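PDB 5LOY: designed Anbu Protein from Synthetic construct, which is a consensus-designed ancestral beta subunit that forms a helical assembly and, as a proteasome-like Ntn hydrolase, probably cleaves peptide bonds. Local coordinates for residues Lys32-Glu37 against Leu46-Asn51; Arg42-Leu47 against Phe112-Gln117; Pro77-Ala82 against Ala119-Arg124. All blocks are in the same frame, centred on the assembly; numbering follows the deposited sequence.

In the fold
All three contacts belong to the five-stranded antiparallel sheet of the proteasome-type fold or to the loop end of that sheet, where helix 79-94 begins. Contact 1 pairs strands 33-38 and 42-50 of a hairpin, and contact 2 pairs the same strand 42-50 with 110-118 on its other edge; their centres lie about 8 Å apart and they share L46 and L47. Contact 3 is about 10 Å from contact 2, centre to centre, and about 18 Å from contact 1. Along the chain contact 1 closes before contact 3 opens, whereas contacts 2 and 3 interleave. These two touch directly, R124 N on G116 O and M79 on L114, so helix start, loop and sheet form one continuous packed region.

Contact 1: Lys32-Glu37 against Leu46-Asn51; sequences KMHVFE and LLTAGN
H34 and L46 grip each other through two backbone hydrogen bonds, as an antiparallel hydrogen-bonded pair: H34 N gives to L46 O at 2.9 Å, and L46 N to H34 O at 2.8 Å. A third bond, T48 N to K32 O at 3.1 Å, extends the ladder of this antiparallel beta hairpin, and L47 CA makes a CA-H...O contact with the same K32 O at 3.2 Å. The imidazole of H34 brings its edge to L46 O, which lies in the ring plane, and its CD2 sits 3.9 Å from T48 CG2. CG of H34 is anti to the carbonyl carbon (chi1 -51°), turning the ring to T48. With an alanine here the imidazole goes, and a gap would probably open beside the T48 methyl. M33 and L47 lie side by side, M33 CG 3.8 Å from L47 CD2. The edge of the F36 ring meets L46 CB at 4.3 Å. K32 runs extended as far as CE, its CB 3.6 Å from T48 OG1, then bends; NZ bonds to T20 and, weakly, to T1. M33 and L47 pack on F14 of strand 11-21 in the other sheet, M33 also on L194 there, while L46 and T48 reach F112 of strand 110-118.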
ATOM      1  N   LYS A  32      -0.506 -20.425   6.635  1.00 39.89           N
ATOM      2  CA  LYS A  32      -1.118 -20.234   5.327  1.00 39.47           C
ATOM      3  C   LYS A  32      -0.364 -20.844   4.151  1.00 37.94           C
ATOM      4  O   LYS A  32      -0.733 -20.634   3.001  1.00 36.76           O
ATOM      5  CB  LYS A  32      -1.294 -18.745   5.085  1.00 42.46           C
ATOM      6  CG  LYS A  32      -2.182 -18.079   6.134  1.00 47.61           C
ATOM      7  CD  LYS A  32      -2.136 -16.575   5.967  1.00 52.26           C
ATOM      8  CE  LYS A  32      -2.678 -15.817   7.178  1.00 56.63           C
ATOM      9  NZ  LYS A  32      -4.119 -16.108   7.385  1.00 58.24           N
ATOM     10  N   MET A  33       0.680 -21.615   4.446  1.00 38.64           N
ATOM     11  CA  MET A  33       1.518 -22.267   3.453  1.00 38.55           C
ATOM     12  C   MET A  33       1.331 -23.765   3.584  1.00 39.54           C
ATOM     13  O   MET A  33       1.432 -24.314   4.696  1.00 40.87           O
ATOM     14  CB  MET A  33       2.983 -21.902   3.675  1.00 39.71           C
ATOM     15  CG  MET A  33       3.961 -22.528   2.684  1.00 42.41           C
ATOM     16  SD  MET A  33       5.685 -22.057   2.929  1.00 46.06           S
ATOM     17  CE  MET A  33       5.623 -20.338   2.435  1.00 40.41           C
ATOM     18  N   HIS A  34       1.049 -24.414   2.445  1.00 38.26           N
ATOM     19  CA  HIS A  34       0.833 -25.861   2.368  1.00 40.60           C
ATOM     20  C   HIS A  34       1.687 -26.433   1.228  1.00 41.06           C
ATOM     21  O   HIS A  34       1.674 -25.925   0.109  1.00 39.59           O
ATOM     22  CB  HIS A  34      -0.643 -26.188   2.115  1.00 41.47           C
ATOM     23  CG  HIS A  34      -1.580 -25.506   3.055  1.00 44.24           C
ATOM     24  ND1 HIS A  34      -2.106 -26.127   4.169  1.00 47.06           N
ATOM     25  CD2 HIS A  34      -2.066 -24.240   3.065  1.00 45.13           C
ATOM     26  CE1 HIS A  34      -2.888 -25.279   4.817  1.00 46.40           C
ATOM     27  NE2 HIS A  34      -2.877 -24.126   4.171  1.00 46.54           N
ATOM     28  N   VAL A  35       2.400 -27.512   1.523  1.00 42.15           N
ATOM     29  CA  VAL A  35       3.361 -28.086   0.614  1.00 43.07           C
ATOM     30  C   VAL A  35       2.995 -29.531   0.253  1.00 44.66           C
ATOM     31  O   VAL A  35       2.702 -30.351   1.114  1.00 42.12           O
ATOM     32  CB  VAL A  35       4.763 -28.046   1.237  1.00 44.43           C
ATOM     33  CG1 VAL A  35       5.779 -28.686   0.305  1.00 45.77           C
ATOM     34  CG2 VAL A  35       5.149 -26.610   1.542  1.00 42.63           C
ATOM     35  N   PHE A  36       2.997 -29.811  -1.045  1.00 46.25           N
ATOM     36  CA  PHE A  36       2.774 -31.152  -1.570  1.00 48.84           C
ATOM     37  C   PHE A  36       4.048 -31.528  -2.320  1.00 47.66           C
ATOM     38  O   PHE A  36       4.403 -30.893  -3.296  1.00 44.42           O
ATOM     39  CB  PHE A  36       1.532 -31.146  -2.465  1.00 50.69           C
ATOM     40  CG  PHE A  36       0.329 -30.554  -1.794  1.00 51.27           C
ATOM     41  CD1 PHE A  36       0.146 -29.188  -1.764  1.00 50.21           C
ATOM     42  CD2 PHE A  36      -0.593 -31.368  -1.124  1.00 54.66           C
ATOM     43  CE1 PHE A  36      -0.948 -28.635  -1.105  1.00 51.15           C
ATOM     44  CE2 PHE A  36      -1.697 -30.827  -0.459  1.00 54.36           C
ATOM     45  CZ  PHE A  36      -1.871 -29.452  -0.456  1.00 53.64           C
ATOM     46  N   GLU A  37       4.748 -32.533  -1.817  1.00 49.64           N
ATOM     47  CA  GLU A  37       6.066 -32.881  -2.303  1.00 52.06           C
ATOM     48  C   GLU A  37       6.119 -34.387  -2.609  1.00 53.94           C
ATOM     49  O   GLU A  37       5.699 -35.202  -1.785  1.00 54.16           O
ATOM     50  CB  GLU A  37       7.125 -32.501  -1.257  1.00 54.37           C
ATOM     51  CG  GLU A  37       8.572 -32.801  -1.684  1.00 60.35           C
ATOM     52  CD  GLU A  37       9.628 -32.607  -0.581  1.00 64.31           C
ATOM     53  OE1 GLU A  37       9.282 -32.692   0.619  1.00 69.58           O
ATOM     54  OE2 GLU A  37      10.822 -32.371  -0.906  1.00 65.37           O
ATOM     55  N   LEU A  46       1.127 -24.151  -1.996  1.00 36.40           N
ATOM     56  CA  LEU A  46      -0.148 -23.428  -2.020  1.00 35.33           C
ATOM     57  C   LEU A  46      -0.238 -22.424  -0.858  1.00 34.27           C
ATOM     58  O   LEU A  46      -0.061 -22.795   0.295  1.00 35.78           O
ATOM     59  CB  LEU A  46      -1.296 -24.435  -1.953  1.00 35.91           C
ATOM     60  CG  LEU A  46      -2.733 -23.901  -1.904  1.00 35.91           C
ATOM     61  CD1 LEU A  46      -3.115 -23.223  -3.214  1.00 36.28           C
ATOM     62  CD2 LEU A  46      -3.700 -25.027  -1.618  1.00 36.43           C
ATOM     63  N   LEU A  47      -0.482 -21.156  -1.168  1.00 33.53           N
ATOM     64  CA  LEU A  47      -0.667 -20.126  -0.158  1.00 33.25           C
ATOM     65  C   LEU A  47      -2.121 -19.676  -0.210  1.00 33.41           C
ATOM     66  O   LEU A  47      -2.674 -19.489  -1.301  1.00 32.59           O
ATOM     67  CB  LEU A  47       0.251 -18.927  -0.412  1.00 32.53           C
ATOM     68  CG  LEU A  47       1.724 -19.196  -0.714  1.00 32.88           C
ATOM     69  CD1 LEU A  47       2.457 -17.893  -1.015  1.00 32.09           C
ATOM     70  CD2 LEU A  47       2.425 -19.933   0.418  1.00 33.18           C
ATOM     71  N   THR A  48      -2.693 -19.455   0.976  1.00 32.91           N
ATOM     72  CA  THR A  48      -4.090 -19.102   1.131  1.00 35.30           C
ATOM     73  C   THR A  48      -4.365 -17.686   1.684  1.00 34.75           C
ATOM     74  O   THR A  48      -3.586 -17.141   2.461  1.00 35.20           O
ATOM     75  CB  THR A  48      -4.785 -20.099   2.071  1.00 37.74           C
ATOM     76  OG1 THR A  48      -4.298 -19.935   3.404  1.00 38.27           O
ATOM     77  CG2 THR A  48      -4.518 -21.509   1.620  1.00 39.00           C
ATOM     78  N   ALA A  49      -5.499 -17.114   1.302  1.00 33.34           N
ATOM     79  CA  ALA A  49      -5.962 -15.849   1.878  1.00 32.41           C
ATOM     80  C   ALA A  49      -7.479 -15.753   1.842  1.00 32.42           C
ATOM     81  O   ALA A  49      -8.131 -16.369   0.995  1.00 34.10           O
ATOM     82  CB  ALA A  49      -5.373 -14.696   1.114  1.00 31.97           C
ATOM     83  N   GLY A  50      -8.034 -14.963   2.745  1.00 31.47           N
ATOM     84  CA  GLY A  50      -9.477 -14.723   2.807  1.00 31.24           C
ATOM     85  C   GLY A  50     -10.110 -15.489   3.934  1.00 31.64           C
ATOM     86  O   GLY A  50      -9.479 -15.834   4.898  1.00 31.21           O
ATOM     87  N   ASN A  51     -11.385 -15.771   3.789  1.00 32.95           N
ATOM     88  CA  ASN A  51     -12.145 -16.410   4.816  1.00 33.74           C
ATOM     89  C   ASN A  51     -11.580 -17.782   5.168  1.00 33.11           C
ATOM     90  O   ASN A  51     -11.426 -18.627   4.299  1.00 33.11           O
ATOM     91  CB  ASN A  51     -13.560 -16.526   4.332  1.00 35.81           C
ATOM     92  CG  ASN A  51     -14.482 -17.012   5.399  1.00 39.67           C
ATOM     93  OD1 ASN A  51     -14.507 -18.199   5.723  1.00 44.21           O
ATOM     94  ND2 ASN A  51     -15.229 -16.112   5.972  1.00 41.05           N
TER

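Contact 2: Arg42-Leu47 against Phe112-Gln117; sequences RVIVLL and FILGGQ
V43, V45 and L47 pair with Q117, G115 and I113 through six backbone hydrogen bonds, two for each pair. The straightest are L47 N to I113 O at 2.9 Å (174° at the hydrogen) and V45 N to G115 O at 2.8 Å. CA-H...O contacts come between, such as G116 CA to V43 O at 3.1 Å. G116 itself suits the spot: a side chain there would run into V43 O and the CA of I44. The apolar contacts lie mostly on the face carrying I44, L46 and L114. I44 CG2, anti to the backbone N, meets L114 CD1 at 3.6 Å as the two side chains slant across one another. L46 puts CD1 4.1 Å from that same L114 methyl and 3.9 Å from F112 CD2. On the other face L47 and I113 stand CB to CB at 4.2 Å. R42 NH1 bonds to A76 O, while Q117 OE1 takes bonds from Y196 OH and D199 N. Helix 79-94 covers I44 and L114 through M79; the V43, V45 and L47 face looks to the other sheet, where Y196 lies on strand 191-197. This is one half of the four-layer alpha-beta-beta-alpha sandwich of the Ntn hydrolases.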
ATOM      1  N   ARG A  42       8.199 -33.974  -7.959  1.00 54.30           N
ATOM      2  CA  ARG A  42       7.540 -32.648  -7.944  1.00 51.43           C
ATOM      3  C   ARG A  42       7.490 -31.969  -6.581  1.00 48.23           C
ATOM      4  O   ARG A  42       7.495 -32.615  -5.553  1.00 48.78           O
ATOM      5  CB  ARG A  42       6.089 -32.754  -8.426  1.00 51.96           C
ATOM      6  CG  ARG A  42       5.186 -33.548  -7.481  1.00 53.63           C
ATOM      7  CD  ARG A  42       3.749 -33.639  -7.953  1.00 53.60           C
ATOM      8  NE  ARG A  42       3.680 -34.228  -9.280  1.00 56.64           N
ATOM      9  CZ  ARG A  42       2.669 -34.116 -10.138  1.00 58.08           C
ATOM     10  NH1 ARG A  42       1.575 -33.428  -9.838  1.00 59.36           N
ATOM     11  NH2 ARG A  42       2.760 -34.691 -11.320  1.00 57.57           N
ATOM     12  N   VAL A  43       7.391 -30.654  -6.612  1.00 45.43           N
ATOM     13  CA  VAL A  43       7.104 -29.846  -5.447  1.00 43.93           C
ATOM     14  C   VAL A  43       6.025 -28.838  -5.814  1.00 41.81           C
ATOM     15  O   VAL A  43       6.173 -28.104  -6.782  1.00 40.05           O
ATOM     16  CB  VAL A  43       8.336 -29.048  -4.994  1.00 43.88           C
ATOM     17  CG1 VAL A  43       8.001 -28.169  -3.804  1.00 42.30           C
ATOM     18  CG2 VAL A  43       9.469 -29.976  -4.640  1.00 46.58           C
ATOM     19  N   ILE A  44       4.947 -28.801  -5.033  1.00 41.92           N
ATOM     20  CA  ILE A  44       3.862 -27.834  -5.233  1.00 41.38           C
ATOM     21  C   ILE A  44       3.558 -27.103  -3.938  1.00 39.37           C
ATOM     22  O   ILE A  44       3.400 -27.736  -2.902  1.00 41.44           O
ATOM     23  CB  ILE A  44       2.605 -28.555  -5.711  1.00 42.73           C
ATOM     24  CG1 ILE A  44       2.851 -29.088  -7.116  1.00 44.96           C
ATOM     25  CG2 ILE A  44       1.415 -27.608  -5.715  1.00 41.76           C
ATOM     26  CD1 ILE A  44       1.762 -30.007  -7.586  1.00 47.74           C
ATOM     27  N   VAL A  45       3.477 -25.779  -3.997  1.00 37.99           N
ATOM     28  CA  VAL A  45       3.247 -24.969  -2.813  1.00 37.68           C
ATOM     29  C   VAL A  45       2.005 -24.128  -3.000  1.00 36.17           C
ATOM     30  O   VAL A  45       1.860 -23.481  -4.030  1.00 35.41           O
ATOM     31  CB  VAL A  45       4.399 -23.992  -2.566  1.00 37.87           C
ATOM     32  CG1 VAL A  45       4.165 -23.225  -1.274  1.00 37.56           C
ATOM     33  CG2 VAL A  45       5.719 -24.728  -2.518  1.00 39.38           C
ATOM     34  N   LEU A  46       1.127 -24.151  -1.996  1.00 36.40           N
ATOM     35  CA  LEU A  46      -0.148 -23.428  -2.020  1.00 35.33           C
ATOM     36  C   LEU A  46      -0.238 -22.424  -0.858  1.00 34.27           C
ATOM     37  O   LEU A  46      -0.061 -22.795   0.295  1.00 35.78           O
ATOM     38  CB  LEU A  46      -1.296 -24.435  -1.953  1.00 35.91           C
ATOM     39  CG  LEU A  46      -2.733 -23.901  -1.904  1.00 35.91           C
ATOM     40  CD1 LEU A  46      -3.115 -23.223  -3.214  1.00 36.28           C
ATOM     41  CD2 LEU A  46      -3.700 -25.027  -1.618  1.00 36.43           C
ATOM     42  N   LEU A  47      -0.482 -21.156  -1.168  1.00 33.53           N
ATOM     43  CA  LEU A  47      -0.667 -20.126  -0.158  1.00 33.25           C
ATOM     44  C   LEU A  47      -2.121 -19.676  -0.210  1.00 33.41           C
ATOM     45  O   LEU A  47      -2.674 -19.489  -1.301  1.00 32.59           O
ATOM     46  CB  LEU A  47       0.251 -18.927  -0.412  1.00 32.53           C
ATOM     47  CG  LEU A  47       1.724 -19.196  -0.714  1.00 32.88           C
ATOM     48  CD1 LEU A  47       2.457 -17.893  -1.015  1.00 32.09           C
ATOM     49  CD2 LEU A  47       2.425 -19.933   0.418  1.00 33.18           C
ATOM     50  N   PHE A 112      -5.897 -17.611  -3.686  1.00 34.59           N
ATOM     51  CA  PHE A 112      -4.731 -18.466  -3.526  1.00 32.23           C
ATOM     52  C   PHE A 112      -3.592 -18.118  -4.471  1.00 33.17           C
ATOM     53  O   PHE A 112      -3.797 -17.547  -5.550  1.00 32.96           O
ATOM     54  CB  PHE A 112      -5.115 -19.920  -3.781  1.00 33.87           C
ATOM     55  CG  PHE A 112      -6.268 -20.416  -2.934  1.00 35.27           C
ATOM     56  CD1 PHE A 112      -7.576 -20.206  -3.327  1.00 35.54           C
ATOM     57  CD2 PHE A 112      -6.030 -21.083  -1.748  1.00 35.05           C
ATOM     58  CE1 PHE A 112      -8.623 -20.637  -2.552  1.00 36.67           C
ATOM     59  CE2 PHE A 112      -7.065 -21.528  -0.981  1.00 36.12           C
ATOM     60  CZ  PHE A 112      -8.367 -21.308  -1.379  1.00 38.03           C
ATOM     61  N   ILE A 113      -2.392 -18.534  -4.077  1.00 32.76           N
ATOM     62  CA  ILE A 113      -1.241 -18.543  -4.955  1.00 32.24           C
ATOM     63  C   ILE A 113      -0.711 -19.955  -5.010  1.00 33.12           C
ATOM     64  O   ILE A 113      -0.592 -20.617  -3.970  1.00 34.89           O
ATOM     65  CB  ILE A 113      -0.133 -17.633  -4.421  1.00 32.95           C
ATOM     66  CG1 ILE A 113      -0.525 -16.182  -4.663  1.00 34.34           C
ATOM     67  CG2 ILE A 113       1.197 -17.926  -5.107  1.00 32.61           C
ATOM     68  CD1 ILE A 113       0.362 -15.188  -3.928  1.00 36.12           C
ATOM     69  N   LEU A 114      -0.423 -20.436  -6.211  1.00 32.85           N
ATOM     70  CA  LEU A 114      -0.035 -21.816  -6.400  1.00 34.26           C
ATOM     71  C   LEU A 114       1.178 -21.817  -7.269  1.00 34.79           C
ATOM     72  O   LEU A 114       1.166 -21.247  -8.356  1.00 37.92           O
ATOM     73  CB  LEU A 114      -1.149 -22.601  -7.102  1.00 36.39           C
ATOM     74  CG  LEU A 114      -0.776 -24.059  -7.405  1.00 38.84           C
ATOM     75  CD1 LEU A 114      -0.872 -24.889  -6.147  1.00 40.11           C
ATOM     76  CD2 LEU A 114      -1.669 -24.667  -8.450  1.00 40.33           C
ATOM     77  N   GLY A 115       2.225 -22.489  -6.831  1.00 34.54           N
ATOM     78  CA  GLY A 115       3.419 -22.627  -7.674  1.00 34.93           C
ATOM     79  C   GLY A 115       4.245 -23.842  -7.373  1.00 35.27           C
ATOM     80  O   GLY A 115       4.005 -24.541  -6.399  1.00 37.41           O
ATOM     81  N   GLY A 116       5.217 -24.111  -8.223  1.00 36.41           N
ATOM     82  CA  GLY A 116       6.073 -25.267  -8.042  1.00 37.74           C
ATOM     83  C   GLY A 116       6.681 -25.747  -9.342  1.00 39.67           C
ATOM     84  O   GLY A 116       6.720 -25.007 -10.317  1.00 38.99           O
ATOM     85  N   GLN A 117       7.144 -26.998  -9.345  1.00 41.99           N
ATOM     86  CA  GLN A 117       7.747 -27.587 -10.522  1.00 45.05           C
ATOM     87  C   GLN A 117       7.420 -29.069 -10.589  1.00 47.81           C
ATOM     88  O   GLN A 117       7.480 -29.772  -9.597  1.00 48.53           O
ATOM     89  CB  GLN A 117       9.255 -27.365 -10.532  1.00 44.84           C
ATOM     90  CG  GLN A 117       9.922 -27.980 -11.747  1.00 47.90           C
ATOM     91  CD  GLN A 117      11.358 -27.536 -11.940  1.00 48.88           C
ATOM     92  OE1 GLN A 117      12.069 -27.220 -10.990  1.00 49.65           O
ATOM     93  NE2 GLN A 117      11.795 -27.537 -13.174  1.00 50.39           N
TER

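Contact 3: Pro77-Ala82 against Ala119-Arg124; sequences PSMFEA and AGEPPR
S78 meets E121 just ahead of helix 79-94, its CB 3.3 Å from E121 OE2. S78 is the N-cap: its OG, placed between the backbone N and the carbonyl carbon (chi1 79°), accepts from E81 N at 3.3 Å. The next residue makes the hydrogen bond across the contact, M79 N to E121 OE2 at 3.1 Å, received on the syn lone pair. A carboxylate at this helix start would probably be steadied by the positive end of the helix dipole. E121 OE2 also takes R124 NH1 at 3.2 Å in a salt bridge; this donor comes from above the carboxylate plane, although the oxygen lies close to the plane of the guanidinium. Two N-H groups thus hold one oxygen, and the arginine and the helix start share it. E121 OE1 lies beside the M79 side chain, 3.6 Å from CG, the two chains crossing at about a right angle. M79 CB also rests 4.1 Å from CD of R124. At F80 the backbone N lies over one face of the R124 guanidinium, offset toward its rim, and CB approaches NH2 at 3.8 Å. R124 has another ionic partner, its NE pairing with E136 OE2 from the edge strand 134-136. The loop 119-123 leads into strand 124-128, whose F126 is touched by M79 and F80, while M79 also packs on L114 and I118 of strand 110-118. F80 meets F134 edge-to-face, so the first turn of the helix is laid across three strands of the sheet.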
ATOM      1  N   PRO A  77      -1.060 -33.535 -14.129  1.00 56.21           N
ATOM      2  CA  PRO A  77      -0.010 -33.661 -15.141  1.00 58.10           C
ATOM      3  C   PRO A  77       0.747 -32.364 -15.445  1.00 57.39           C
ATOM      4  O   PRO A  77       1.793 -32.405 -16.073  1.00 61.59           O
ATOM      5  CB  PRO A  77      -0.774 -34.134 -16.382  1.00 60.20           C
ATOM      6  CG  PRO A  77      -2.159 -33.589 -16.200  1.00 60.25           C
ATOM      7  CD  PRO A  77      -2.413 -33.533 -14.715  1.00 58.11           C
ATOM      8  N   SER A  78       0.225 -31.217 -15.034  1.00 55.77           N
ATOM      9  CA  SER A  78       0.919 -29.941 -15.242  1.00 53.71           C
ATOM     10  C   SER A  78       0.442 -28.939 -14.206  1.00 49.81           C
ATOM     11  O   SER A  78      -0.611 -29.112 -13.611  1.00 49.31           O
ATOM     12  CB  SER A  78       0.678 -29.405 -16.664  1.00 54.90           C
ATOM     13  OG  SER A  78      -0.585 -28.779 -16.779  1.00 54.18           O
ATOM     14  N   MET A  79       1.243 -27.919 -13.949  1.00 48.58           N
ATOM     15  CA  MET A  79       0.853 -26.889 -12.996  1.00 47.47           C
ATOM     16  C   MET A  79      -0.382 -26.124 -13.442  1.00 44.69           C
ATOM     17  O   MET A  79      -1.144 -25.664 -12.621  1.00 40.12           O
ATOM     18  CB  MET A  79       2.000 -25.917 -12.768  1.00 49.65           C
ATOM     19  CG  MET A  79       3.120 -26.488 -11.898  1.00 53.15           C
ATOM     20  SD  MET A  79       2.752 -26.629 -10.132  1.00 52.19           S
ATOM     21  CE  MET A  79       1.599 -25.312  -9.867  1.00 46.47           C
ATOM     22  N   PHE A  80      -0.585 -25.997 -14.745  1.00 44.95           N
ATOM     23  CA  PHE A  80      -1.814 -25.403 -15.243  1.00 43.84           C
ATOM     24  C   PHE A  80      -3.016 -26.236 -14.776  1.00 44.89           C
ATOM     25  O   PHE A  80      -3.983 -25.674 -14.276  1.00 44.21           O
ATOM     26  CB  PHE A  80      -1.767 -25.268 -16.771  1.00 44.71           C
ATOM     27  CG  PHE A  80      -2.952 -24.558 -17.368  1.00 44.98           C
ATOM     28  CD1 PHE A  80      -4.108 -25.260 -17.702  1.00 45.98           C
ATOM     29  CD2 PHE A  80      -2.903 -23.184 -17.634  1.00 43.65           C
ATOM     30  CE1 PHE A  80      -5.199 -24.610 -18.259  1.00 46.17           C
ATOM     31  CE2 PHE A  80      -3.984 -22.538 -18.191  1.00 43.28           C
ATOM     32  CZ  PHE A  80      -5.133 -23.251 -18.507  1.00 45.01           C
ATOM     33  N   GLU A  81      -2.967 -27.556 -14.935  1.00 46.32           N
ATOM     34  CA  GLU A  81      -4.049 -28.397 -14.451  1.00 48.23           C
ATOM     35  C   GLU A  81      -4.183 -28.351 -12.921  1.00 45.87           C
ATOM     36  O   GLU A  81      -5.285 -28.414 -12.393  1.00 46.72           O
ATOM     37  CB  GLU A  81      -3.882 -29.835 -14.938  1.00 53.25           C
ATOM     38  CG  GLU A  81      -4.067 -30.019 -16.458  1.00 58.79           C
ATOM     39  CD  GLU A  81      -5.441 -29.547 -16.984  1.00 63.15           C
ATOM     40  OE1 GLU A  81      -6.483 -29.834 -16.321  1.00 64.66           O
ATOM     41  OE2 GLU A  81      -5.488 -28.882 -18.062  1.00 64.38           O
ATOM     42  N   ALA A  82      -3.076 -28.247 -12.206  1.00 44.06           N
ATOM     43  CA  ALA A  82      -3.122 -28.096 -10.751  1.00 43.36           C
ATOM     44  C   ALA A  82      -3.922 -26.855 -10.321  1.00 40.80           C
ATOM     45  O   ALA A  82      -4.782 -26.924  -9.438  1.00 38.67           O
ATOM     46  CB  ALA A  82      -1.710 -28.010 -10.188  1.00 43.57           C
ATOM     47  N   ALA A 119       8.470 -32.575 -12.796  1.00 59.70           N
ATOM     48  CA  ALA A 119       9.617 -33.025 -13.614  1.00 62.13           C
ATOM     49  C   ALA A 119       9.386 -32.829 -15.125  1.00 66.11           C
ATOM     50  O   ALA A 119       8.309 -33.172 -15.629  1.00 64.87           O
ATOM     51  CB  ALA A 119       9.917 -34.486 -13.333  1.00 63.42           C
ATOM     52  N   GLY A 120      10.390 -32.268 -15.823  1.00 69.14           N
ATOM     53  CA  GLY A 120      10.340 -32.053 -17.288  1.00 71.25           C
ATOM     54  C   GLY A 120       9.489 -30.868 -17.757  1.00 69.35           C
ATOM     55  O   GLY A 120       9.008 -30.819 -18.878  1.00 70.84           O
ATOM     56  N   GLU A 121       9.284 -29.923 -16.868  1.00 66.02           N
ATOM     57  CA  GLU A 121       8.434 -28.768 -17.106  1.00 64.14           C
ATOM     58  C   GLU A 121       9.196 -27.696 -16.272  1.00 57.96           C
ATOM     59  O   GLU A 121       9.824 -28.027 -15.269  1.00 56.15           O
ATOM     60  CB  GLU A 121       7.002 -29.098 -16.590  1.00 64.82           C
ATOM     61  CG  GLU A 121       5.853 -28.111 -16.870  1.00 66.16           C
ATOM     62  CD  GLU A 121       4.805 -27.995 -15.724  1.00 62.72           C
ATOM     63  OE1 GLU A 121       5.181 -27.700 -14.547  1.00 66.62           O
ATOM     64  OE2 GLU A 121       3.603 -28.135 -16.000  1.00 56.53           O
ATOM     65  N   PRO A 122       9.234 -26.444 -16.724  1.00 53.76           N
ATOM     66  CA  PRO A 122       9.924 -25.504 -15.843  1.00 50.77           C
ATOM     67  C   PRO A 122       9.124 -25.163 -14.593  1.00 47.28           C
ATOM     68  O   PRO A 122       7.995 -25.627 -14.431  1.00 46.54           O
ATOM     69  CB  PRO A 122      10.119 -24.261 -16.724  1.00 51.00           C
ATOM     70  CG  PRO A 122       9.226 -24.446 -17.901  1.00 52.14           C
ATOM     71  CD  PRO A 122       9.076 -25.921 -18.090  1.00 54.05           C
ATOM     72  N   PRO A 123       9.719 -24.377 -13.688  1.00 46.50           N
ATOM     73  CA  PRO A 123       8.964 -23.867 -12.535  1.00 44.32           C
ATOM     74  C   PRO A 123       7.913 -22.863 -12.979  1.00 42.67           C
ATOM     75  O   PRO A 123       8.183 -22.072 -13.883  1.00 43.24           O
ATOM     76  CB  PRO A 123      10.031 -23.172 -11.662  1.00 43.30           C
ATOM     77  CG  PRO A 123      11.349 -23.603 -12.202  1.00 45.98           C
ATOM     78  CD  PRO A 123      11.139 -23.986 -13.636  1.00 47.36           C
ATOM     79  N   ARG A 124       6.736 -22.898 -12.345  1.00 41.19           N
ATOM     80  CA  ARG A 124       5.605 -22.051 -12.733  1.00 39.77           C
ATOM     81  C   ARG A 124       4.875 -21.504 -11.500  1.00 37.87           C
ATOM     82  O   ARG A 124       4.967 -22.070 -10.402  1.00 37.51           O
ATOM     83  CB  ARG A 124       4.640 -22.833 -13.622  1.00 40.78           C
ATOM     84  CG  ARG A 124       5.251 -23.297 -14.936  1.00 43.86           C
ATOM     85  CD  ARG A 124       4.354 -24.277 -15.680  1.00 45.33           C
ATOM     86  NE  ARG A 124       3.287 -23.594 -16.409  1.00 46.36           N
ATOM     87  CZ  ARG A 124       2.375 -24.198 -17.173  1.00 47.02           C
ATOM     88  NH1 ARG A 124       2.360 -25.531 -17.301  1.00 48.07           N
ATOM     89  NH2 ARG A 124       1.460 -23.467 -17.798  1.00 45.66           N
TER